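Local coordinates for protein Cfl (Pectobacterium brasiliense, PDB 7A9J) that probably works as an ATP-dependent ligase of the AMP-binding family, activating carboxylic acids such as coronafacic acid for coupling in amide synthesis, at residues S332-T337 with G341-H346; N211-T216 with S242-F247; D312-E317 with L418-R423. The protein carries 1 engineered substitution. One frame throughout, in Å; residues are numbered along the deposited sequence. Where two conformers were deposited one is given.

Contact 1 of 3, residues S332-T337 with G341-H346; sequences SSYGQT and GPVIYH. With R4Z (6-ethyl-1-oxidanylidene-indene-4-carboxylic acid), chain B.
Tyr334 and Ile344 pair in an antiparallel beta hairpin whose two strands are carried by segments 332-337 and 341-346. It has a classic beta bulge: Val343 and Ile344 both face Tyr334. The hairpin edges the pocket of the bound oxo-indene carboxylic acid R4Z.

Backbone bonds hold the strands. At the open end Ser332 and His346 are a hydrogen-bonded pair. His346 N gives a nearly straight bond to Ser332 O (2.9 Å, 172°). Ser332 N uses a lone pair of His346 O. Next comes a non-hydrogen-bonded pair, Ser333 with Tyr345. Further on, Tyr334 N lies nearly in line with the Ile344 C=O, but its N-H is bent (145°). At the bulge Tyr334 O takes two donors, Val343 N at 2.9 Å and Ile344 N at 3.2 Å. The second lies in the carbonyl plane and the first is tilted from it. Gln336 N is buried and has no partner in the model.

Apolar contacts gather on the face carrying Tyr334 and Ile344. These side chains run side by side, with CD1 of Tyr334 4.0 Å from CD1 of Ile344. Val343 CG2 comes to the edge of the tyrosine ring. Leu378 and Ile380 touch both Tyr334 and Ile344, and Asp408 binds the Tyr334 hydroxyl.

One polar-to-carbon contact lies on the same face: Ser332 OG is 3.2 Å from His346 CB.

On the face carrying Ser333 and Tyr345, the Tyr345 hydroxyl binds Gln331 and Asn218, while Ser333 reaches the ligand. Gly335, Gln336 and Gly341 line R4Z with backbone atoms. The Ser333 hydroxyl lies anti to its own N (chi1 -177°), beside Pro342 CB. From there Ser333 OG gives a hydrogen bond of 2.7 Å to the ring ketone O01 of R4Z, and Pro342 CB lies 3.3 Å from the same oxygen.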
# COMPACT_ATOMS: atom_id res chain seq x y z
N SER A 332 4.28 10.40 1.35
CA SER A 332 4.08 9.03 1.81
C SER A 332 2.76 8.91 2.53
O SER A 332 2.21 9.87 3.06
CB SER A 332 5.25 8.53 2.74
OG SER A 332 5.39 9.38 3.87
N SER A 333 2.28 7.67 2.58
CA SER A 333 1.05 7.35 3.26
C SER A 333 1.34 6.15 4.14
O SER A 333 2.11 5.26 3.78
CB SER A 333 -0.07 7.06 2.19
OG SER A 333 -1.31 6.82 2.85
N TYR A 334 0.80 6.16 5.33
CA TYR A 334 1.08 5.13 6.31
C TYR A 334 -0.26 4.63 6.79
O TYR A 334 -1.07 5.41 7.28
CB TYR A 334 1.89 5.73 7.45
CG TYR A 334 2.17 4.87 8.67
CD1 TYR A 334 1.20 4.65 9.65
CD2 TYR A 334 3.45 4.37 8.89
CE1 TYR A 334 1.53 3.93 10.84
CE2 TYR A 334 3.75 3.61 10.04
CZ TYR A 334 2.79 3.43 11.01
OH TYR A 334 3.11 2.70 12.19
N GLY A 335 -0.50 3.34 6.67
CA GLY A 335 -1.81 2.85 7.07
C GLY A 335 -1.84 1.35 6.94
O GLY A 335 -0.88 0.71 6.46
N GLN A 336 -2.95 0.78 7.40
CA GLN A 336 -3.09 -0.67 7.29
C GLN A 336 -4.57 -1.02 7.37
O GLN A 336 -5.41 -0.24 7.84
CB GLN A 336 -2.31 -1.40 8.39
CG GLN A 336 -2.78 -1.07 9.78
CD GLN A 336 -1.83 -1.66 10.84
OE1 GLN A 336 -0.90 -0.99 11.30
NE2 GLN A 336 -2.04 -2.92 11.20
N THR A 337 -4.87 -2.25 6.93
CA THR A 337 -6.26 -2.68 6.84
C THR A 337 -7.00 -2.61 8.17
O THR A 337 -8.15 -2.19 8.22
CB THR A 337 -6.26 -4.11 6.28
OG1 THR A 337 -5.60 -4.04 5.00
CG2 THR A 337 -7.70 -4.61 6.05
N GLY A 341 -8.09 2.56 6.80
CA GLY A 341 -7.43 3.19 5.70
C GLY A 341 -6.09 3.82 6.08
O GLY A 341 -5.52 3.52 7.10
N PRO A 342 -5.57 4.65 5.20
CA PRO A 342 -4.44 5.53 5.54
C PRO A 342 -4.77 6.32 6.81
O PRO A 342 -5.87 6.89 6.97
CB PRO A 342 -4.35 6.50 4.34
CG PRO A 342 -5.16 5.76 3.24
CD PRO A 342 -6.30 5.13 4.01
N VAL A 343 -3.77 6.46 7.69
CA VAL A 343 -4.02 7.27 8.88
C VAL A 343 -3.01 8.38 9.08
O VAL A 343 -3.29 9.31 9.83
CB VAL A 343 -4.05 6.39 10.16
CG1 VAL A 343 -5.33 5.49 10.08
CG2 VAL A 343 -2.77 5.52 10.30
N ILE A 344 -1.82 8.28 8.52
CA ILE A 344 -0.79 9.29 8.69
C ILE A 344 -0.24 9.59 7.30
O ILE A 344 0.01 8.68 6.51
CB ILE A 344 0.31 8.80 9.66
CG1 ILE A 344 -0.26 8.71 11.06
CG2 ILE A 344 1.47 9.81 9.64
CD1 ILE A 344 0.61 7.83 12.07
N TYR A 345 -0.10 10.87 7.00
CA TYR A 345 0.22 11.30 5.66
C TYR A 345 1.34 12.31 5.69
O TYR A 345 1.28 13.28 6.45
CB TYR A 345 -1.05 11.87 5.06
CG TYR A 345 -0.91 12.62 3.76
CD1 TYR A 345 -0.22 12.09 2.69
CD2 TYR A 345 -1.50 13.88 3.62
CE1 TYR A 345 -0.10 12.79 1.46
CE2 TYR A 345 -1.38 14.61 2.42
CZ TYR A 345 -0.68 14.05 1.34
OH TYR A 345 -0.60 14.76 0.16
N HIS A 346 2.37 12.08 4.86
CA HIS A 346 3.47 13.00 4.78
C HIS A 346 3.40 13.69 3.43
O HIS A 346 3.73 13.09 2.40
CB HIS A 346 4.81 12.28 4.97
CG HIS A 346 5.88 13.21 5.41
ND1 HIS A 346 5.89 14.54 5.04
CD2 HIS A 346 6.93 13.03 6.25
CE1 HIS A 346 6.91 15.14 5.64
NE2 HIS A 346 7.54 14.26 6.40
C13 R4Z B . -5.37 0.10 4.39
C15 R4Z B . -3.49 1.73 3.88
C02 R4Z B . -1.50 3.26 3.20
C03 R4Z B . -0.25 3.18 2.60
C04 R4Z B . -0.01 1.68 2.37
C05 R4Z B . -2.24 2.04 3.37
C06 R4Z B . -1.41 1.01 2.86
C07 R4Z B . -1.89 -0.29 2.86
C08 R4Z B . -1.00 -1.42 2.31
C11 R4Z B . -3.16 -0.59 3.34
C12 R4Z B . -3.99 0.42 3.86
C14 R4Z B . -6.38 -0.10 3.22
O01 R4Z B . -1.95 4.31 3.58
O09 R4Z B . -1.56 -2.53 2.06
O10 R4Z B . 0.25 -1.28 2.12

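Contact 2 of 3, residues N211-T216 with S242-F247; sequences NLTKVT and SILITF
Thr213 meets Leu244 and Ile245 where helix 203-214 packs on helix 240-251, and no aromatic ring lies between them. The flat groups sit to the side. The Phe247 ring leads away from residues 211-216, though its side chain touches Val210 just before them, and it meets the ring of Tyr90, their planes at about 55°. Ile86 and Leu93 of helix 83-95 also touch it. The peptide carbonyl of Ser242 is gripped from both faces of its plane, by Thr246 N on one and Thr246 OG1 on the other. The hydroxyl bond from Thr246 OG1 to Ser242 O is 2.7 Å long. The Thr213 carbonyl is also used twice: Thr216 OG1 reaches a lone pair of Thr213 O in the carbonyl plane at 2.8 Å, and Thr216 N adds a backbone bond.

The contact itself is small and buried. Thr213 points at the other helix and touches it with both branches. Its side chain crosses that of Leu244 at about a right angle. OG1 rests on Leu244 CB at 3.5 Å and faces Leu244 CD1 at 3.8 Å. This hydroxyl is bound to Ala209 O one turn earlier, so its polar need is met within the helix. The methyl lies anti to the backbone N and reaches the Leu244 carbonyl and the backbone of Ile245.

Leu244 belongs to the ligand pocket and touches R4Z. Its side chain also packs on Leu206, Ala209 and Val210, so helix 203-214 backs this pocket wall. Ile245 points away, but its CG1 still lies 4.0 Å from Thr213 CG2.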
# COMPACT_ATOMS: atom_id res chain seq x y z
N ASN A 211 -12.85 8.59 2.93
CA ASN A 211 -12.67 9.98 3.37
C ASN A 211 -11.23 10.24 3.86
O ASN A 211 -10.66 11.30 3.55
CB ASN A 211 -13.66 10.33 4.48
CG ASN A 211 -15.09 10.55 3.96
OD1 ASN A 211 -15.31 10.69 2.76
ND2 ASN A 211 -16.05 10.58 4.87
N LEU A 212 -10.63 9.27 4.55
CA LEU A 212 -9.20 9.39 4.89
C LEU A 212 -8.38 9.43 3.61
O LEU A 212 -7.47 10.27 3.45
CB LEU A 212 -8.72 8.21 5.74
CG LEU A 212 -9.26 8.24 7.17
CD1 LEU A 212 -9.12 6.86 7.80
CD2 LEU A 212 -8.47 9.32 8.01
N THR A 213 -8.67 8.53 2.67
CA THR A 213 -7.84 8.43 1.48
C THR A 213 -7.95 9.69 0.62
O THR A 213 -6.96 10.10 -0.00
CB THR A 213 -8.27 7.17 0.67
OG1 THR A 213 -8.21 6.05 1.59
CG2 THR A 213 -7.30 6.95 -0.48
N LYS A 214 -9.16 10.25 0.51
CA LYS A 214 -9.35 11.47 -0.29
C LYS A 214 -8.36 12.56 0.08
O LYS A 214 -7.84 13.23 -0.83
CB LYS A 214 -10.77 12.04 -0.12
CG LYS A 214 -11.77 11.28 -0.97
CD LYS A 214 -13.23 11.71 -0.58
CE LYS A 214 -13.54 13.17 -0.69
NZ LYS A 214 -15.05 13.34 -0.51
N VAL A 215 -8.06 12.72 1.39
CA VAL A 215 -7.12 13.76 1.89
C VAL A 215 -5.70 13.53 1.37
O VAL A 215 -4.88 14.45 1.37
CB VAL A 215 -7.12 13.79 3.49
CG1 VAL A 215 -6.16 14.87 4.06
CG2 VAL A 215 -8.54 14.05 3.94
N THR A 216 -5.37 12.30 0.97
CA THR A 216 -4.03 11.97 0.50
C THR A 216 -3.89 12.03 -1.01
O THR A 216 -2.76 11.85 -1.51
CB THR A 216 -3.59 10.57 0.96
OG1 THR A 216 -4.20 9.56 0.17
CG2 THR A 216 -3.91 10.34 2.48
N SER A 242 -5.43 0.20 -2.99
CA SER A 242 -5.84 0.66 -4.33
C SER A 242 -7.34 0.74 -4.45
O SER A 242 -7.85 1.57 -5.19
CB SER A 242 -5.29 -0.25 -5.39
OG SER A 242 -3.90 -0.07 -5.52
N ILE A 243 -8.08 -0.14 -3.77
CA ILE A 243 -9.54 -0.02 -3.79
C ILE A 243 -9.96 1.34 -3.24
O ILE A 243 -10.75 2.08 -3.86
CB ILE A 243 -10.17 -1.15 -2.96
CG1 ILE A 243 -9.82 -2.48 -3.59
CG2 ILE A 243 -11.69 -0.87 -2.74
CD1 ILE A 243 -10.25 -3.72 -2.77
N LEU A 244 -9.37 1.72 -2.10
CA LEU A 244 -9.70 2.99 -1.49
C LEU A 244 -9.26 4.14 -2.36
O LEU A 244 -9.98 5.15 -2.44
CB LEU A 244 -9.04 3.08 -0.12
CG LEU A 244 -9.54 2.08 0.93
CD1 LEU A 244 -8.75 2.35 2.28
CD2 LEU A 244 -11.01 2.22 1.22
N ILE A 245 -8.06 4.05 -2.94
CA ILE A 245 -7.59 5.11 -3.83
C ILE A 245 -8.54 5.28 -4.99
O ILE A 245 -8.88 6.39 -5.37
CB ILE A 245 -6.19 4.80 -4.39
CG1 ILE A 245 -5.15 5.00 -3.27
CG2 ILE A 245 -5.85 5.71 -5.56
CD1 ILE A 245 -3.79 4.35 -3.64
N THR A 246 -8.99 4.16 -5.54
CA THR A 246 -9.87 4.22 -6.72
C THR A 246 -11.22 4.85 -6.36
O THR A 246 -11.72 5.73 -7.08
CB THR A 246 -10.00 2.80 -7.28
OG1 THR A 246 -8.71 2.31 -7.65
CG2 THR A 246 -10.99 2.79 -8.57
N PHE A 247 -11.86 4.42 -5.27
CA PHE A 247 -13.10 5.03 -4.85
C PHE A 247 -12.90 6.52 -4.59
O PHE A 247 -13.72 7.35 -4.98
CB PHE A 247 -13.68 4.41 -3.57
CG PHE A 247 -14.11 2.97 -3.70
CD1 PHE A 247 -14.70 2.47 -4.89
CD2 PHE A 247 -14.07 2.16 -2.60
CE1 PHE A 247 -15.11 1.14 -4.94
CE2 PHE A 247 -14.47 0.83 -2.67
CZ PHE A 247 -15.04 0.32 -3.81

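Contact 3 of 3, residues D312-E317 with L418-R423; sequences DSCATE and LIFLGR
Cys314 and the Phe420 ring join the loop before helix 316-326 to strand 418-423, an antiparallel strand between strands 356-360 and 408-412. Cys314 CB sits over the ring near its rim, 3.4 Å from Phe420 CD2. Cys314 N and the Ser313 carbonyl carbon lie over the same face. The sulfur gives an oblique sulfur-aromatic contact, with SG 5.0 Å from the ring centroid of Phe420 and 47° off the normal. Ser313 OG adds a looser touch at Phe420 CE2. The other face of the ring is met by its own strand: Gly422 N stands 3.4 Å above the plane of the Phe420 ring, toward the rim.

The next shell holds the sulfur. Cys314 SG, anti to its backbone N (chi1 169°), turns toward the helix start. There it accepts a hydrogen bond from Thr316 N, 3.6 Å to Cys314 SG. Ala315 holds the N-cap position. Thr316 OG1 ties the helix start to Ser356 N.

Further out, Ile357 touches both Cys314 and Phe420, and Ile438 of helix 437-445 packs on the ring. Asp408 also touches Phe420, and its OD2 forms a salt bridge with Arg423 NH1.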
# COMPACT_ATOMS: atom_id res chain seq x y z
N ASP A 312 4.04 0.96 5.92
CA ASP A 312 4.05 0.91 7.38
C ASP A 312 5.44 1.25 7.90
O ASP A 312 5.83 0.85 9.02
CB ASP A 312 3.60 -0.46 7.89
CG ASP A 312 2.12 -0.48 8.20
OD1 ASP A 312 1.69 0.47 8.88
OD2 ASP A 312 1.42 -1.43 7.75
N SER A 313 6.21 1.96 7.08
CA SER A 313 7.52 2.44 7.44
C SER A 313 7.66 3.92 7.12
O SER A 313 6.70 4.70 7.15
CB SER A 313 8.57 1.65 6.69
OG SER A 313 9.86 1.89 7.22
N CYS A 314 8.90 4.27 6.81
CA CYS A 314 9.32 5.63 6.53
C CYS A 314 10.02 5.67 5.17
O CYS A 314 10.81 4.77 4.84
CB CYS A 314 10.22 6.08 7.65
SG CYS A 314 11.10 7.60 7.38
N ALA A 315 9.71 6.69 4.35
CA ALA A 315 10.33 6.77 3.04
C ALA A 315 11.27 7.97 2.91
O ALA A 315 11.47 8.51 1.81
CB ALA A 315 9.22 6.80 1.96
N THR A 316 11.95 8.36 4.00
CA THR A 316 12.76 9.56 3.91
C THR A 316 13.97 9.37 3.00
O THR A 316 14.33 10.28 2.26
CB THR A 316 13.17 9.99 5.34
OG1 THR A 316 11.96 10.35 6.08
CG2 THR A 316 14.19 11.17 5.31
N GLU A 317 14.68 8.23 3.09
CA GLU A 317 15.85 8.09 2.22
C GLU A 317 15.42 8.00 0.75
O GLU A 317 16.08 8.57 -0.14
CB GLU A 317 16.66 6.85 2.61
CG GLU A 317 17.72 6.49 1.64
CD GLU A 317 18.29 5.09 1.92
OE1 GLU A 317 18.28 4.25 1.00
OE2 GLU A 317 18.71 4.85 3.07
N LEU A 418 5.37 13.41 12.97
CA LEU A 418 5.86 12.23 13.70
C LEU A 418 7.23 11.88 13.14
O LEU A 418 7.38 11.38 12.04
CB LEU A 418 4.88 11.08 13.53
CG LEU A 418 3.57 11.51 14.23
CD1 LEU A 418 2.53 10.48 13.83
CD2 LEU A 418 3.76 11.46 15.81
N ILE A 419 8.25 12.22 13.90
CA ILE A 419 9.58 11.74 13.60
C ILE A 419 9.64 10.24 13.78
O ILE A 419 9.17 9.68 14.78
CB ILE A 419 10.58 12.46 14.53
CG1 ILE A 419 10.62 13.94 14.26
CG2 ILE A 419 11.93 11.84 14.38
CD1 ILE A 419 10.68 14.43 12.80
N PHE A 420 10.30 9.56 12.86
CA PHE A 420 10.29 8.11 12.85
C PHE A 420 11.60 7.59 13.41
O PHE A 420 12.68 7.95 12.92
CB PHE A 420 10.03 7.58 11.43
CG PHE A 420 9.86 6.10 11.37
CD1 PHE A 420 8.63 5.55 11.71
CD2 PHE A 420 10.85 5.29 10.86
CE1 PHE A 420 8.44 4.18 11.61
CE2 PHE A 420 10.66 3.91 10.77
CZ PHE A 420 9.47 3.38 11.16
N LEU A 421 11.50 6.78 14.45
CA LEU A 421 12.68 6.29 15.13
C LEU A 421 12.90 4.82 14.86
O LEU A 421 13.78 4.18 15.50
CB LEU A 421 12.58 6.56 16.65
CG LEU A 421 12.39 8.05 16.89
CD1 LEU A 421 12.23 8.30 18.36
CD2 LEU A 421 13.64 8.74 16.40
N GLY A 422 12.12 4.25 13.96
CA GLY A 422 12.35 2.87 13.56
C GLY A 422 11.44 1.90 14.29
O GLY A 422 10.54 2.27 15.06
N ARG A 423 11.62 0.63 13.96
CA ARG A 423 10.91 -0.43 14.67
C ARG A 423 11.39 -0.53 16.11
O ARG A 423 12.58 -0.44 16.41
CB ARG A 423 11.15 -1.77 13.99
CG ARG A 423 10.70 -1.81 12.57
CD ARG A 423 9.22 -1.87 12.51
NE ARG A 423 8.66 -3.04 13.19
CZ ARG A 423 7.36 -3.19 13.48
NH1 ARG A 423 6.46 -2.24 13.17
NH2 ARG A 423 6.97 -4.31 14.11

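Overall arrangement
From the N terminus, contact 2 comes first. It closes a loop of 25 residues between 211-216 and 242-247 and pairs two helices. Contact 3 then opens at 312-317, just after strand 306-311; it joins the loop before helix 316-326 to strand 418-423. That helix leads into strand 331-335, and contact 1 folds the strand back through a short connection, with three residues between its segments. Contact 1 is therefore nested in the long loop that 418-423 closes. No contacts cross. In space contact 1 touches both others: Gly341 meets Leu244, and Ile344 meets Leu418. Contacts 2 and 3 do not touch; their centres are about 22 Å apart.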